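Scyllo-inosose 3-dehydrogenase (Thermotoga maritima, PDB 3IP1) catalyses the NAD(+)-dependent oxidation of scyllo-inosose to 3-dehydro-scyllo-inosose and probably serves in the breakdown of myo-inositol. Local coordinates at residues K61-G69 against L389-E397; H97-A106 against R118-E129. All blocks are in the same frame, centred on the assembly; numbering follows the deposited sequence.

Interaction 1 of 2, residues K61-G69 against L389-E397; sequences KVKACGICG and LVKVTMLNE
Cys65 and Met394 form an antiparallel hydrogen-bonded pair, with Cys65 N to Met394 O 2.9 Å, between strands 61-66 and 392-395, whose short axes run at 158° and come within 4.3 Å. Beyond the pair, Ile67 N reaches Val392 O at 3.0 Å, almost straight. At the other end Asn396 adds a side-chain bond, ND2 to Val62 O at 3.0 Å, with the carbonyl oxygen in its amide plane while the nitrogen stands above the plane of the carbonyl. The two strands tie the C-terminal tail into the GroES-like catalytic domain of this member of the zinc-containing alcohol dehydrogenase family. On the face of Cys65, the selenomethionine Met394 swings its flexible chain across Val62, CE meeting CG1 at 3.7 Å. Ile67 and Val392 lie side by side, CD1 against CG1, and helix 376-382 also packs on Ile67. Lys391 leaves with CG opposite its own nitrogen (chi1 168°), then bends at chi2 and chi3, bringing NZ 3.1 Å from Ile67 O, above that carbonyl's plane; its stronger partner is metal ligand Glu98. A methionine here would probably leave Ile67 O without this donor and Glu98 OE1 without its salt bridge.

Interaction 2 of 2, residues H97-A106 against R118-E129; sequences HEFSGVVVEA and RFEIGEPVCAEE. With CD (cadmium ion), chain F.
His97 and Glu129 run side by side and point the same way, CB of the histidine 3.5 Å from CG of the glutamate, with ring and carboxylate planes 61° apart. It is the aliphatic part of Glu129 that flanks the imidazole. With CG of His97 between backbone N and carbonyl carbon (chi1 64°), the ring runs alongside Glu129 and turns its edge to a cadmium ion, which lies in the ring plane 2.5 Å from NE2. Glu98 points away from segment 118-129 and binds the same ion through OE2 at 2.6 Å; a water and Glu195 are further ligands. The cadmium ion occupies the site of the first of the enzyme's two zinc ions, whose ligands include His97, Glu98 and Glu195. Further along, the Phe99 ring approaches Ala127 obliquely, CZ 3.6 Å from CB, the small methyl leaving room for the ring. Val103 is the hub of the distal end: its CG2 lies 4.0 Å from Val125 CG2 and also meets Phe119, the two side chains crossing at about a right angle. The compact branched valine lets one methyl touch both neighbours. Its backbone is gripped too, Gly122 N reaching Val103 O at 2.8 Å, nearly straight and in the carbonyl plane. Gly122 belongs to a type II turn, Glu120 to Glu123, at backbone angles that call for glycine. Ala106 CB meets Phe119 CB at 3.9 Å. Strand 98-106 continues the sheet on to strand 57-66, strand 124-127 pairs with strand 172-174, and helix 185-192 packs on Val102 and Pro124 while helix 349-358 packs on Cys126.

In the fold
Interactions 1 and 2 are neighbouring parts of one sheet: strand 57-66 pairs with 392-395 and also with 98-106, which in turn pairs with 124-127. Their centres lie 15 Å apart, and along the chain interaction 2 is nested inside the loop that interaction 1 closes. They meet at the metal site, where Lys391 NZ forms a 2.7 Å salt bridge with Glu98 OE1, leaving OE2 to the cadmium ion. This second-shell lysine is thus likely to steady the carboxylate of a first-shell ligand. Cys68, in segment 61-69 of interaction 1, completes the zinc ligand set with His97, Glu98 and Glu195, its CB packing 3.3 Å from Glu98 OE2.

Interaction 1 of 2, residues K61-G69 against L389-E397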
loop_
_atom_site.group_PDB
_atom_site.type_symbol
_atom_site.label_atom_id
_atom_site.label_comp_id
_atom_site.label_asym_id
_atom_site.label_seq_id
_atom_site.Cartn_x
_atom_site.Cartn_y
_atom_site.Cartn_z
ATOM N N LYS A 61 37.294 -5.775 -13.886
ATOM C CA LYS A 61 38.099 -6.979 -13.893
ATOM C C LYS A 61 37.320 -7.992 -13.080
ATOM O O LYS A 61 37.128 -7.789 -11.873
ATOM C CB LYS A 61 39.446 -6.669 -13.246
ATOM C CG LYS A 61 40.439 -7.803 -13.110
ATOM C CD LYS A 61 41.785 -7.187 -12.658
ATOM C CE LYS A 61 42.804 -8.228 -12.207
ATOM N NZ LYS A 61 42.915 -9.350 -13.183
ATOM N N VAL A 62 36.838 -9.055 -13.735
ATOM C CA VAL A 62 35.961 -10.030 -13.062
ATOM C C VAL A 62 36.712 -10.811 -11.988
ATOM O O VAL A 62 37.822 -11.304 -12.206
ATOM C CB VAL A 62 35.268 -11.021 -14.062
ATOM C CG1 VAL A 62 34.277 -11.940 -13.351
ATOM C CG2 VAL A 62 34.575 -10.277 -15.208
ATOM N N LYS A 63 36.107 -10.923 -10.817
ATOM C CA LYS A 63 36.648 -11.793 -9.789
ATOM C C LYS A 63 35.879 -13.100 -9.671
ATOM O O LYS A 63 36.477 -14.155 -9.484
ATOM C CB LYS A 63 36.663 -11.073 -8.452
ATOM C CG LYS A 63 37.754 -10.039 -8.324
ATOM C CD LYS A 63 39.029 -10.658 -7.761
ATOM C CE LYS A 63 40.099 -10.800 -8.840
ATOM N NZ LYS A 63 41.427 -11.260 -8.282
ATOM N N ALA A 64 34.554 -13.043 -9.768
ATOM C CA ALA A 64 33.754 -14.254 -9.634
ATOM C C ALA A 64 32.519 -14.169 -10.507
ATOM O O ALA A 64 31.998 -13.078 -10.736
ATOM C CB ALA A 64 33.374 -14.503 -8.161
ATOM N N CYS A 65 32.051 -15.319 -10.988
ATOM C CA CYS A 65 30.832 -15.391 -11.798
ATOM C C CYS A 65 30.123 -16.733 -11.603
ATOM O O CYS A 65 30.692 -17.800 -11.860
ATOM C CB CYS A 65 31.133 -15.169 -13.279
ATOM S SG CYS A 65 29.611 -14.851 -14.235
ATOM N N GLY A 66 28.874 -16.673 -11.154
ATOM C CA GLY A 66 28.080 -17.886 -10.934
ATOM C C GLY A 66 27.486 -18.411 -12.217
ATOM O O GLY A 66 27.057 -17.632 -13.083
ATOM N N ILE A 67 27.479 -19.735 -12.351
ATOM C CA ILE A 67 26.730 -20.382 -13.426
ATOM C C ILE A 67 25.265 -20.443 -12.995
ATOM O O ILE A 67 24.943 -21.040 -11.978
ATOM C CB ILE A 67 27.255 -21.828 -13.716
ATOM C CG1 ILE A 67 28.752 -21.789 -14.074
ATOM C CG2 ILE A 67 26.406 -22.518 -14.789
ATOM C CD1 ILE A 67 29.426 -23.162 -14.345
ATOM N N CYS A 68 24.393 -19.843 -13.801
ATOM C CA CYS A 68 22.952 -19.870 -13.596
ATOM C C CYS A 68 22.375 -21.102 -14.297
ATOM O O CYS A 68 22.959 -21.604 -15.263
ATOM C CB CYS A 68 22.345 -18.586 -14.177
ATOM S SG CYS A 68 20.520 -18.389 -13.968
ATOM N N GLY A 69 21.230 -21.588 -13.821
ATOM C CA GLY A 69 20.456 -22.601 -14.551
ATOM C C GLY A 69 20.133 -22.230 -15.994
ATOM O O GLY A 69 20.068 -23.114 -16.854
ATOM N N LEU A 389 25.511 -30.539 -7.273
ATOM C CA LEU A 389 26.044 -29.181 -7.345
ATOM C C LEU A 389 24.935 -28.114 -7.308
ATOM O O LEU A 389 24.220 -27.920 -8.293
ATOM C CB LEU A 389 26.913 -29.026 -8.602
ATOM C CG LEU A 389 28.046 -30.045 -8.779
ATOM C CD1 LEU A 389 28.558 -30.048 -10.227
ATOM C CD2 LEU A 389 29.195 -29.851 -7.783
ATOM N N VAL A 390 24.798 -27.430 -6.172
ATOM C CA VAL A 390 23.767 -26.371 -6.011
ATOM C C VAL A 390 24.127 -25.113 -6.809
ATOM O O VAL A 390 23.304 -24.566 -7.561
ATOM C CB VAL A 390 23.542 -26.007 -4.508
ATOM C CG1 VAL A 390 22.415 -24.993 -4.341
ATOM C CG2 VAL A 390 23.237 -27.251 -3.710
ATOM N N LYS A 391 25.366 -24.663 -6.627
ATOM C CA LYS A 391 25.878 -23.494 -7.303
ATOM C C LYS A 391 27.367 -23.675 -7.515
ATOM O O LYS A 391 28.114 -23.999 -6.579
ATOM C CB LYS A 391 25.578 -22.224 -6.488
ATOM C CG LYS A 391 26.308 -20.936 -6.930
ATOM C CD LYS A 391 25.808 -20.370 -8.259
ATOM C CE LYS A 391 24.343 -19.971 -8.155
ATOM N NZ LYS A 391 23.813 -19.562 -9.477
ATOM N N VAL A 392 27.776 -23.446 -8.765
ATOM C CA VAL A 392 29.164 -23.522 -9.199
ATOM C C VAL A 392 29.563 -22.134 -9.639
ATOM O O VAL A 392 28.846 -21.503 -10.399
ATOM C CB VAL A 392 29.332 -24.514 -10.383
ATOM C CG1 VAL A 392 30.722 -24.389 -11.039
ATOM C CG2 VAL A 392 29.095 -25.945 -9.902
ATOM N N THR A 393 30.717 -21.672 -9.156
ATOM C CA THR A 393 31.148 -20.289 -9.372
ATOM C C THR A 393 32.570 -20.190 -9.925
ATOM O O THR A 393 33.510 -20.721 -9.325
ATOM C CB THR A 393 31.088 -19.502 -8.026
ATOM O OG1 THR A 393 29.785 -19.654 -7.445
ATOM C CG2 THR A 393 31.400 -18.033 -8.219
HETATM N N MSE A 394 32.716 -19.475 -11.046
HETATM C CA MSE A 394 34.030 -19.093 -11.551
HETATM C C MSE A 394 34.739 -18.151 -10.578
HETATM O O MSE A 394 34.177 -17.158 -10.147
HETATM C CB MSE A 394 33.919 -18.403 -12.901
HETATM C CG MSE A 394 35.257 -18.308 -13.605
HETATM SE SE MSE A 394 35.241 -17.031 -15.066
HETATM C CE MSE A 394 35.376 -15.394 -14.038
ATOM N N LEU A 395 35.975 -18.479 -10.228
ATOM C CA LEU A 395 36.810 -17.603 -9.430
ATOM C C LEU A 395 38.115 -17.331 -10.186
ATOM O O LEU A 395 38.860 -18.264 -10.483
ATOM C CB LEU A 395 37.093 -18.255 -8.079
ATOM C CG LEU A 395 37.960 -17.506 -7.066
ATOM C CD1 LEU A 395 37.283 -16.200 -6.610
ATOM C CD2 LEU A 395 38.242 -18.417 -5.865
ATOM N N ASN A 396 38.365 -16.065 -10.520
ATOM C CA ASN A 396 39.644 -15.639 -11.088
ATOM C C ASN A 396 40.632 -15.255 -9.995
ATOM O O ASN A 396 40.310 -14.453 -9.125
ATOM C CB ASN A 396 39.455 -14.436 -12.017
ATOM C CG ASN A 396 38.737 -14.794 -13.290
ATOM O OD1 ASN A 396 38.738 -15.959 -13.709
ATOM N ND2 ASN A 396 38.111 -13.791 -13.929
ATOM N N GLU A 397 41.835 -15.824 -10.053
ATOM C CA GLU A 397 42.904 -15.535 -9.074
ATOM C C GLU A 397 44.206 -15.213 -9.782
ATOM O O GLU A 397 44.391 -14.100 -10.261
ATOM C CB GLU A 397 43.142 -16.727 -8.150
ATOM C CG GLU A 397 41.917 -17.556 -7.882
ATOM C CD GLU A 397 42.267 -18.994 -7.584
ATOM O OE1 GLU A 397 42.599 -19.281 -6.411
ATOM O OE2 GLU A 397 42.211 -19.831 -8.522
HETATM O O HOH W 1 25.465 -23.394 -10.701
#

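Interaction 2 of 2, residues H97-A106 against R118-E129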
loop_
_atom_site.group_PDB
_atom_site.type_symbol
_atom_site.label_atom_id
_atom_site.label_comp_id
_atom_site.label_asym_id
_atom_site.label_seq_id
_atom_site.Cartn_x
_atom_site.Cartn_y
_atom_site.Cartn_z
ATOM N N HIS A 97 26.396 -13.832 -15.898
ATOM C CA HIS A 97 25.653 -12.644 -15.459
ATOM C C HIS A 97 25.491 -12.534 -13.937
ATOM O O HIS A 97 24.853 -11.610 -13.444
ATOM C CB HIS A 97 24.296 -12.569 -16.163
ATOM C CG HIS A 97 23.386 -13.695 -15.817
ATOM N ND1 HIS A 97 23.272 -14.820 -16.596
ATOM C CD2 HIS A 97 22.562 -13.884 -14.757
ATOM C CE1 HIS A 97 22.408 -15.655 -16.039
ATOM N NE2 HIS A 97 21.973 -15.116 -14.916
ATOM N N GLU A 98 26.077 -13.468 -13.197
ATOM C CA GLU A 98 26.024 -13.433 -11.741
ATOM C C GLU A 98 27.419 -13.145 -11.211
ATOM O O GLU A 98 28.130 -14.055 -10.777
ATOM C CB GLU A 98 25.529 -14.767 -11.186
ATOM C CG GLU A 98 24.120 -15.134 -11.576
ATOM C CD GLU A 98 23.718 -16.513 -11.076
ATOM O OE1 GLU A 98 24.549 -17.191 -10.430
ATOM O OE2 GLU A 98 22.577 -16.927 -11.333
ATOM N N PHE A 99 27.818 -11.883 -11.217
ATOM C CA PHE A 99 29.240 -11.598 -11.085
ATOM C C PHE A 99 29.599 -10.421 -10.194
ATOM O O PHE A 99 28.761 -9.559 -9.910
ATOM C CB PHE A 99 29.848 -11.378 -12.470
ATOM C CG PHE A 99 29.681 -9.972 -12.988
ATOM C CD1 PHE A 99 28.470 -9.557 -13.523
ATOM C CD2 PHE A 99 30.744 -9.075 -12.943
ATOM C CE1 PHE A 99 28.310 -8.256 -14.010
ATOM C CE2 PHE A 99 30.610 -7.777 -13.420
ATOM C CZ PHE A 99 29.385 -7.354 -13.955
ATOM N N SER A 100 30.878 -10.390 -9.810
ATOM C CA SER A 100 31.494 -9.256 -9.134
ATOM C C SER A 100 32.957 -9.107 -9.604
ATOM O O SER A 100 33.513 -9.989 -10.290
ATOM C CB SER A 100 31.469 -9.461 -7.634
ATOM O OG SER A 100 32.212 -10.638 -7.346
ATOM N N GLY A 101 33.575 -7.985 -9.247
ATOM C CA GLY A 101 34.931 -7.701 -9.681
ATOM C C GLY A 101 35.351 -6.316 -9.244
ATOM O O GLY A 101 34.724 -5.719 -8.371
ATOM N N VAL A 102 36.431 -5.805 -9.822
ATOM C CA VAL A 102 36.909 -4.483 -9.435
ATOM C C VAL A 102 36.956 -3.558 -10.652
ATOM O O VAL A 102 37.283 -3.994 -11.770
ATOM C CB VAL A 102 38.271 -4.542 -8.660
ATOM C CG1 VAL A 102 38.175 -5.501 -7.480
ATOM C CG2 VAL A 102 39.399 -4.963 -9.559
ATOM N N VAL A 103 36.602 -2.296 -10.444
ATOM C CA VAL A 103 36.666 -1.310 -11.512
ATOM C C VAL A 103 38.126 -1.067 -11.898
ATOM O O VAL A 103 38.967 -0.787 -11.039
ATOM C CB VAL A 103 35.953 0.023 -11.135
ATOM C CG1 VAL A 103 35.957 0.969 -12.323
ATOM C CG2 VAL A 103 34.489 -0.257 -10.696
ATOM N N VAL A 104 38.427 -1.204 -13.186
ATOM C CA VAL A 104 39.776 -0.918 -13.677
ATOM C C VAL A 104 39.806 0.279 -14.611
ATOM O O VAL A 104 40.862 0.784 -14.922
ATOM C CB VAL A 104 40.504 -2.144 -14.337
ATOM C CG1 VAL A 104 40.737 -3.252 -13.316
ATOM C CG2 VAL A 104 39.768 -2.639 -15.597
ATOM N N GLU A 105 38.644 0.717 -15.068
ATOM C CA GLU A 105 38.553 1.909 -15.855
ATOM C C GLU A 105 37.113 2.424 -15.801
ATOM O O GLU A 105 36.180 1.634 -15.794
ATOM C CB GLU A 105 38.967 1.614 -17.296
ATOM C CG GLU A 105 38.928 2.845 -18.174
ATOM C CD GLU A 105 39.698 2.709 -19.472
ATOM O OE1 GLU A 105 40.061 3.773 -20.038
ATOM O OE2 GLU A 105 39.927 1.566 -19.931
ATOM N N ALA A 106 36.958 3.744 -15.768
ATOM C CA ALA A 106 35.651 4.409 -15.762
ATOM C C ALA A 106 35.681 5.632 -16.683
ATOM O O ALA A 106 36.634 6.409 -16.654
ATOM C CB ALA A 106 35.282 4.837 -14.346
ATOM N N ARG A 118 32.325 9.940 -9.932
ATOM C CA ARG A 118 32.924 8.990 -10.859
ATOM C C ARG A 118 33.498 7.810 -10.080
ATOM O O ARG A 118 34.089 7.984 -8.999
ATOM C CB ARG A 118 34.025 9.658 -11.693
ATOM C CG ARG A 118 34.064 9.233 -13.155
ATOM C CD ARG A 118 35.323 9.747 -13.886
ATOM N NE ARG A 118 36.426 8.783 -13.856
ATOM C CZ ARG A 118 37.488 8.824 -14.656
ATOM N NH1 ARG A 118 37.617 9.773 -15.576
ATOM N NH2 ARG A 118 38.425 7.912 -14.538
ATOM N N PHE A 119 33.290 6.616 -10.624
ATOM C CA PHE A 119 33.808 5.393 -10.054
ATOM C C PHE A 119 35.315 5.496 -9.932
ATOM O O PHE A 119 35.955 5.993 -10.844
ATOM C CB PHE A 119 33.466 4.215 -10.975
ATOM C CG PHE A 119 32.252 3.445 -10.548
ATOM C CD1 PHE A 119 32.290 2.640 -9.414
ATOM C CD2 PHE A 119 31.065 3.533 -11.275
ATOM C CE1 PHE A 119 31.145 1.924 -9.007
ATOM C CE2 PHE A 119 29.930 2.824 -10.873
ATOM C CZ PHE A 119 29.977 2.016 -9.749
ATOM N N GLU A 120 35.875 5.038 -8.812
ATOM C CA GLU A 120 37.333 4.993 -8.660
ATOM C C GLU A 120 37.877 3.657 -9.121
ATOM O O GLU A 120 37.234 2.612 -8.948
ATOM C CB GLU A 120 37.754 5.186 -7.201
ATOM C CG GLU A 120 37.587 6.605 -6.695
ATOM C CD GLU A 120 37.773 6.692 -5.195
ATOM O OE1 GLU A 120 38.586 5.921 -4.624
ATOM O OE2 GLU A 120 37.104 7.536 -4.582
ATOM N N ILE A 121 39.082 3.683 -9.674
ATOM C CA ILE A 121 39.806 2.443 -9.935
ATOM C C ILE A 121 39.976 1.706 -8.614
ATOM O O ILE A 121 40.315 2.312 -7.601
ATOM C CB ILE A 121 41.162 2.716 -10.627
ATOM C CG1 ILE A 121 40.911 3.180 -12.067
ATOM C CG2 ILE A 121 42.063 1.461 -10.568
ATOM C CD1 ILE A 121 42.192 3.609 -12.873
ATOM N N GLY A 122 39.718 0.400 -8.615
ATOM C CA GLY A 122 39.820 -0.384 -7.390
ATOM C C GLY A 122 38.507 -0.620 -6.657
ATOM O O GLY A 122 38.462 -1.444 -5.755
ATOM N N GLU A 123 37.435 0.090 -7.024
ATOM C CA GLU A 123 36.137 -0.088 -6.350
ATOM C C GLU A 123 35.568 -1.488 -6.628
ATOM O O GLU A 123 35.480 -1.884 -7.797
ATOM C CB GLU A 123 35.142 0.982 -6.799
ATOM C CG GLU A 123 33.731 0.840 -6.235
ATOM C CD GLU A 123 33.557 1.476 -4.848
ATOM O OE1 GLU A 123 34.572 1.787 -4.197
ATOM O OE2 GLU A 123 32.401 1.655 -4.397
ATOM N N PRO A 124 35.197 -2.242 -5.564
ATOM C CA PRO A 124 34.565 -3.555 -5.766
ATOM C C PRO A 124 33.079 -3.398 -6.098
ATOM O O PRO A 124 32.356 -2.663 -5.404
ATOM C CB PRO A 124 34.730 -4.252 -4.408
ATOM C CG PRO A 124 34.864 -3.124 -3.397
ATOM C CD PRO A 124 35.391 -1.918 -4.127
ATOM N N VAL A 125 32.630 -4.094 -7.133
ATOM C CA VAL A 125 31.253 -3.945 -7.599
ATOM C C VAL A 125 30.612 -5.252 -8.019
ATOM O O VAL A 125 31.312 -6.238 -8.303
ATOM C CB VAL A 125 31.141 -2.920 -8.782
ATOM C CG1 VAL A 125 31.488 -1.538 -8.320
ATOM C CG2 VAL A 125 32.026 -3.325 -9.970
ATOM N N CYS A 126 29.279 -5.254 -8.041
ATOM C CA CYS A 126 28.522 -6.264 -8.763
ATOM C C CYS A 126 27.622 -5.499 -9.728
ATOM O O CYS A 126 27.509 -4.280 -9.632
ATOM C CB CYS A 126 27.697 -7.118 -7.806
ATOM S SG CYS A 126 26.434 -6.187 -6.923
ATOM N N ALA A 127 26.970 -6.190 -10.654
ATOM C CA ALA A 127 26.105 -5.483 -11.586
ATOM C C ALA A 127 24.822 -6.230 -11.918
ATOM O O ALA A 127 24.723 -7.452 -11.751
ATOM C CB ALA A 127 26.866 -5.086 -12.848
ATOM N N GLU A 128 23.824 -5.470 -12.345
ATOM C CA GLU A 128 22.547 -6.025 -12.738
ATOM C C GLU A 128 22.685 -6.699 -14.110
ATOM O O GLU A 128 23.530 -6.313 -14.924
ATOM C CB GLU A 128 21.470 -4.926 -12.768
ATOM C CG GLU A 128 21.406 -4.110 -11.481
ATOM C CD GLU A 128 20.422 -2.957 -11.535
ATOM O OE1 GLU A 128 19.509 -2.950 -12.376
ATOM O OE2 GLU A 128 20.558 -2.038 -10.720
ATOM N N GLU A 129 21.851 -7.696 -14.347
ATOM C CA GLU A 129 21.793 -8.406 -15.621
ATOM C C GLU A 129 20.728 -7.815 -16.589
ATOM O O GLU A 129 20.882 -7.918 -17.821
ATOM C CB GLU A 129 21.577 -9.906 -15.332
ATOM C CG GLU A 129 21.316 -10.811 -16.525
ATOM C CD GLU A 129 19.856 -10.797 -16.996
ATOM O OE1 GLU A 129 18.964 -10.328 -16.272
ATOM O OE2 GLU A 129 19.603 -11.270 -18.111
HETATM CD CD CD F . 20.851 -15.615 -12.703
HETATM O O HOH W 2 25.677 -9.972 -11.377
HETATM O O HOH W 3 19.158 -15.928 -11.093
#